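PDB 2RLD: four helix bundle protein, which is of unknown function but binds calcium and belongs to the 23S rRNA-intervening sequence family of four-helix-bundle proteins. Local coordinates for residues C[27-30]-C[31-35]; C[82-85]-C[86-90]. All blocks are in the same frame, centred on the assembly; numbering follows the deposited sequence.

Interaction 1. Residues C[27-30]-C[31-35]; sequences KFLV and NEQKE
L29 O takes a nearly straight bond from E35 N, which reaches back six residues to it (2.9 Å, 173° at the hydrogen), the donor standing above the carbonyl plane rather than on a lone pair. Farther back, N31 N bonds K27 O at 2.8 Å. F28 O is gripped twice, by E32 N at 2.9 Å and by Q33 N at 3.2 Å, the latter lying in the carbonyl plane. The second of these spans five residues, a wider pi-type turn near the C-terminal end of helix 7-32. K34 then leaves helical geometry with positive phi, gives V30 O a weak bond from its N, and folds its bent side chain back until NZ meets N31 O at 2.7 Å. The chain is thereby turned toward helix 38-57 of the four-helix bundle, where E35 OE2 caps V37 N and M38 N. Outward from these backbone bonds, the F28 ring stands with CG anti to its own N (chi1 173°), near Q33. There CG of Q33 approaches CE2 of F28 obliquely at 3.6 Å, ring and amide planes 47° apart, while NE2 of Q33 bonds Y91 O. V30 sends CG2, the branch beside its N, to 3.5 Å from E35 O, and that same oxygen bonds S39 OG.

Interaction 2. Residues C[82-85]-C[86-90]; sequences WLEL and LIRTE
R88 leans its first two side-chain carbons on the carbonyl of E84: CB lies 3.4 Å from E84 O and CG, beside its own backbone N, comes to 3.2 Å from the same oxygen. That oxygen also accepts R88 N at 3.0 Å, so it both takes the backbone bond and lies against the first carbons of the side chain. Beyond CG the chain bends at chi2 (-79°) and again at chi3, leading the guanidinium away from the backbone. Its NH1 gives a hydrogen bond to a water at 3.0 Å, and the water in turn donates to E84 OE2, joining two opposite charges that do not touch directly. The stronger partner of NH1 is E17 of the third subunit, with which it forms a salt bridge, so this surface of the helix belongs to an interface. Here helix 62-88 of the bundle ends in a Schellman motif: E90, with positive phi, sends its N to I87 O, and Y91 N reaches L86 O. Within this turn, T89 doubles the hold on L85 O, OG1 at 2.7 Å and its own N at 3.0 Å arriving from opposite faces of the carbonyl plane. OG1 can do so because it sits between backbone N and carbonyl carbon (chi1 56°), which turns CG2 toward L85 CD1, 4.1 Å away. A valine here would remove the hydroxyl and would probably cost L85 O one of its two donors from this residue. On another side of the helix, L86 CG rests 3.2 Å from W82 O, with Y91 and I92 packed against the L86 side chain.

Both interactions lie at helix ends on the same side of the chain's centre, interaction 1 closing helix 7-32 and interaction 2 closing helix 62-88. They meet in the bundle interior, where CD1 of L29 packs 4.0 Å from CD1 of L86, and Y91 lies against both leucines. Interaction 1 is the more exposed, with a widened turn and polar or charged side chains at its surface. Interaction 2 is mostly buried, with R88 and E90 exposed, keeps regular alpha-helical bonds up to a Schellman motif, and contributes several leucines. Subunit contacts involve each: K27 of interaction 1 packs on V37 of the second subunit, while T89 O of interaction 2 accepts K27 NZ of the third subunit.

Interaction 1. Residues C[27-30]-C[31-35]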
loop_
_atom_site.group_PDB
_atom_site.type_symbol
_atom_site.label_atom_id
_atom_site.label_comp_id
_atom_site.label_asym_id
_atom_site.label_seq_id
_atom_site.Cartn_x
_atom_site.Cartn_y
_atom_site.Cartn_z
ATOM N N LYS C 27 -6.526 -18.106 3.451
ATOM C CA LYS C 27 -5.695 -19.318 3.363
ATOM C C LYS C 27 -6.066 -20.210 2.180
ATOM O O LYS C 27 -5.195 -20.682 1.453
ATOM C CB LYS C 27 -5.799 -20.114 4.665
ATOM C CG LYS C 27 -5.196 -19.434 5.855
ATOM C CD LYS C 27 -5.562 -20.172 7.132
ATOM C CE LYS C 27 -4.775 -21.413 7.331
ATOM N NZ LYS C 27 -5.295 -22.248 8.501
ATOM N N PHE C 28 -7.372 -20.430 1.997
ATOM C CA PHE C 28 -7.889 -21.199 0.875
ATOM C C PHE C 28 -7.429 -20.616 -0.443
ATOM O O PHE C 28 -6.874 -21.340 -1.275
ATOM C CB PHE C 28 -9.412 -21.240 0.936
ATOM C CG PHE C 28 -10.050 -21.862 -0.271
ATOM C CD1 PHE C 28 -10.108 -23.249 -0.411
ATOM C CD2 PHE C 28 -10.610 -21.078 -1.243
ATOM C CE1 PHE C 28 -10.699 -23.841 -1.531
ATOM C CE2 PHE C 28 -11.217 -21.678 -2.378
ATOM C CZ PHE C 28 -11.261 -23.065 -2.493
ATOM N N LEU C 29 -7.618 -19.304 -0.614
ATOM C CA LEU C 29 -7.302 -18.651 -1.873
ATOM C C LEU C 29 -5.812 -18.722 -2.163
ATOM O O LEU C 29 -5.406 -19.060 -3.271
ATOM C CB LEU C 29 -7.783 -17.203 -1.883
ATOM C CG LEU C 29 -9.297 -17.008 -1.920
ATOM C CD1 LEU C 29 -9.609 -15.540 -1.649
ATOM C CD2 LEU C 29 -9.845 -17.531 -3.251
ATOM N N VAL C 30 -4.993 -18.427 -1.161
ATOM C CA VAL C 30 -3.553 -18.414 -1.381
ATOM C C VAL C 30 -2.993 -19.830 -1.547
ATOM O O VAL C 30 -2.270 -20.097 -2.502
ATOM C CB VAL C 30 -2.819 -17.638 -0.228
ATOM C CG1 VAL C 30 -1.339 -17.795 -0.384
ATOM C CG2 VAL C 30 -3.266 -16.137 -0.230
ATOM N N ASN C 31 -3.319 -20.716 -0.618
ATOM C CA ASN C 31 -2.677 -22.039 -0.550
ATOM C C ASN C 31 -3.228 -23.029 -1.564
ATOM O O ASN C 31 -2.454 -23.788 -2.188
ATOM C CB ASN C 31 -2.787 -22.640 0.849
ATOM C CG ASN C 31 -2.034 -21.839 1.885
ATOM O OD1 ASN C 31 -0.966 -21.299 1.611
ATOM N ND2 ASN C 31 -2.596 -21.748 3.074
ATOM N N GLU C 32 -4.541 -22.991 -1.773
ATOM C CA GLU C 32 -5.188 -23.928 -2.676
ATOM C C GLU C 32 -5.395 -23.347 -4.078
ATOM O O GLU C 32 -5.112 -24.021 -5.072
ATOM C CB GLU C 32 -6.491 -24.425 -2.048
ATOM C CG GLU C 32 -6.287 -24.873 -0.606
ATOM C CD GLU C 32 -7.499 -25.522 -0.002
ATOM O OE1 GLU C 32 -8.171 -26.307 -0.706
ATOM O OE2 GLU C 32 -7.772 -25.249 1.184
ATOM N N GLN C 33 -5.858 -22.104 -4.165
ATOM C CA GLN C 33 -6.131 -21.502 -5.468
ATOM C C GLN C 33 -4.954 -20.703 -6.039
ATOM O O GLN C 33 -5.019 -20.283 -7.189
ATOM C CB GLN C 33 -7.385 -20.625 -5.438
ATOM C CG GLN C 33 -8.623 -21.276 -4.886
ATOM C CD GLN C 33 -9.210 -22.334 -5.816
ATOM O OE1 GLN C 33 -8.541 -23.294 -6.168
ATOM N NE2 GLN C 33 -10.469 -22.158 -6.214
ATOM N N LYS C 34 -3.883 -20.531 -5.264
ATOM C CA LYS C 34 -2.713 -19.755 -5.696
ATOM C C LYS C 34 -3.100 -18.357 -6.196
ATOM O O LYS C 34 -2.544 -17.872 -7.171
ATOM C CB LYS C 34 -1.918 -20.510 -6.768
ATOM C CG LYS C 34 -1.671 -21.959 -6.420
ATOM C CD LYS C 34 -1.023 -22.130 -5.074
ATOM C CE LYS C 34 -0.539 -23.569 -4.878
ATOM N NZ LYS C 34 -0.106 -23.777 -3.475
ATOM N N GLU C 35 -4.040 -17.725 -5.490
ATOM C CA GLU C 35 -4.534 -16.391 -5.784
ATOM C C GLU C 35 -4.082 -15.421 -4.708
ATOM O O GLU C 35 -4.403 -15.573 -3.515
ATOM C CB GLU C 35 -6.061 -16.421 -5.912
ATOM C CG GLU C 35 -6.645 -15.250 -6.695
ATOM C CD GLU C 35 -6.477 -13.891 -6.006
ATOM O OE1 GLU C 35 -6.828 -13.799 -4.805
ATOM O OE2 GLU C 35 -5.994 -12.929 -6.678
#

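Interaction 2. Residues C[82-85]-C[86-90]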
loop_
_atom_site.group_PDB
_atom_site.type_symbol
_atom_site.label_atom_id
_atom_site.label_comp_id
_atom_site.label_asym_id
_atom_site.label_seq_id
_atom_site.Cartn_x
_atom_site.Cartn_y
_atom_site.Cartn_z
ATOM N N TRP C 82 -15.604 -7.948 -3.343
ATOM C CA TRP C 82 -14.570 -8.971 -3.608
ATOM C C TRP C 82 -15.194 -10.365 -3.663
ATOM O O TRP C 82 -14.827 -11.170 -4.527
ATOM C CB TRP C 82 -13.402 -8.926 -2.586
ATOM C CG TRP C 82 -12.587 -7.662 -2.690
ATOM C CD1 TRP C 82 -12.504 -6.641 -1.769
ATOM C CD2 TRP C 82 -11.777 -7.268 -3.801
ATOM N NE1 TRP C 82 -11.671 -5.643 -2.255
ATOM C CE2 TRP C 82 -11.229 -6.000 -3.499
ATOM C CE3 TRP C 82 -11.468 -7.871 -5.038
ATOM C CZ2 TRP C 82 -10.393 -5.327 -4.374
ATOM C CZ3 TRP C 82 -10.609 -7.211 -5.890
ATOM C CH2 TRP C 82 -10.091 -5.940 -5.559
ATOM N N LEU C 83 -16.178 -10.637 -2.806
ATOM C CA LEU C 83 -16.818 -11.958 -2.834
ATOM C C LEU C 83 -17.516 -12.190 -4.179
ATOM O O LEU C 83 -17.489 -13.278 -4.756
ATOM C CB LEU C 83 -17.814 -12.088 -1.691
ATOM C CG LEU C 83 -17.216 -12.247 -0.294
ATOM C CD1 LEU C 83 -18.319 -12.144 0.770
ATOM C CD2 LEU C 83 -16.406 -13.583 -0.150
ATOM N N GLU C 84 -18.190 -11.169 -4.668
ATOM C CA GLU C 84 -18.901 -11.279 -5.931
ATOM C C GLU C 84 -17.925 -11.540 -7.076
ATOM O O GLU C 84 -18.154 -12.380 -7.966
ATOM C CB GLU C 84 -19.666 -9.984 -6.195
ATOM C CG GLU C 84 -20.622 -10.103 -7.381
ATOM C CD GLU C 84 -21.490 -8.857 -7.599
ATOM O OE1 GLU C 84 -21.541 -7.971 -6.708
ATOM O OE2 GLU C 84 -22.132 -8.790 -8.668
ATOM N N LEU C 85 -16.828 -10.793 -7.074
ATOM C CA LEU C 85 -15.767 -11.025 -8.064
ATOM C C LEU C 85 -15.205 -12.450 -8.001
ATOM O O LEU C 85 -15.018 -13.099 -9.035
ATOM C CB LEU C 85 -14.653 -9.987 -7.882
ATOM C CG LEU C 85 -13.596 -9.898 -8.966
ATOM C CD1 LEU C 85 -14.170 -9.894 -10.378
ATOM C CD2 LEU C 85 -12.732 -8.662 -8.684
ATOM N N LEU C 86 -14.955 -12.937 -6.795
ATOM C CA LEU C 86 -14.443 -14.290 -6.621
ATOM C C LEU C 86 -15.388 -15.390 -7.137
ATOM O O LEU C 86 -14.937 -16.302 -7.800
ATOM C CB LEU C 86 -14.059 -14.541 -5.165
ATOM C CG LEU C 86 -12.864 -13.739 -4.615
ATOM C CD1 LEU C 86 -12.834 -13.764 -3.083
ATOM C CD2 LEU C 86 -11.534 -14.326 -5.217
ATOM N N ILE C 87 -16.697 -15.288 -6.883
ATOM C CA ILE C 87 -17.635 -16.279 -7.463
ATOM C C ILE C 87 -17.740 -16.137 -8.969
ATOM O O ILE C 87 -17.736 -17.129 -9.687
ATOM C CB ILE C 87 -19.041 -16.273 -6.765
ATOM C CG1 ILE C 87 -19.924 -17.437 -7.280
ATOM C CG2 ILE C 87 -19.766 -14.954 -6.955
ATOM C CD1 ILE C 87 -19.365 -18.789 -7.008
ATOM N N ARG C 88 -17.792 -14.902 -9.475
ATOM C CA ARG C 88 -17.890 -14.710 -10.935
ATOM C C ARG C 88 -16.675 -15.215 -11.691
ATOM O O ARG C 88 -16.793 -15.649 -12.822
ATOM C CB ARG C 88 -18.140 -13.241 -11.274
ATOM C CG ARG C 88 -19.526 -12.762 -10.838
ATOM C CD ARG C 88 -20.599 -13.214 -11.809
ATOM N NE ARG C 88 -20.274 -12.883 -13.200
ATOM C CZ ARG C 88 -20.451 -11.690 -13.749
ATOM N NH1 ARG C 88 -20.916 -10.674 -13.035
ATOM N NH2 ARG C 88 -20.130 -11.506 -15.009
ATOM N N THR C 89 -15.512 -15.209 -11.053
ATOM C CA THR C 89 -14.299 -15.729 -11.687
ATOM C C THR C 89 -13.906 -17.149 -11.209
ATOM O O THR C 89 -12.816 -17.604 -11.505
ATOM C CB THR C 89 -13.131 -14.760 -11.473
ATOM O OG1 THR C 89 -12.943 -14.517 -10.070
ATOM C CG2 THR C 89 -13.407 -13.438 -12.190
ATOM N N GLU C 90 -14.806 -17.836 -10.511
ATOM C CA GLU C 90 -14.682 -19.256 -10.194
ATOM C C GLU C 90 -13.554 -19.592 -9.209
ATOM O O GLU C 90 -13.108 -20.748 -9.130
ATOM C CB GLU C 90 -14.607 -20.094 -11.472
ATOM C CG GLU C 90 -15.845 -19.869 -12.397
ATOM C CD GLU C 90 -15.752 -20.577 -13.740
ATOM O OE1 GLU C 90 -14.935 -21.502 -13.885
ATOM O OE2 GLU C 90 -16.509 -20.199 -14.641
HETATM O O HOH W 1 -22.511 -10.712 -10.550
#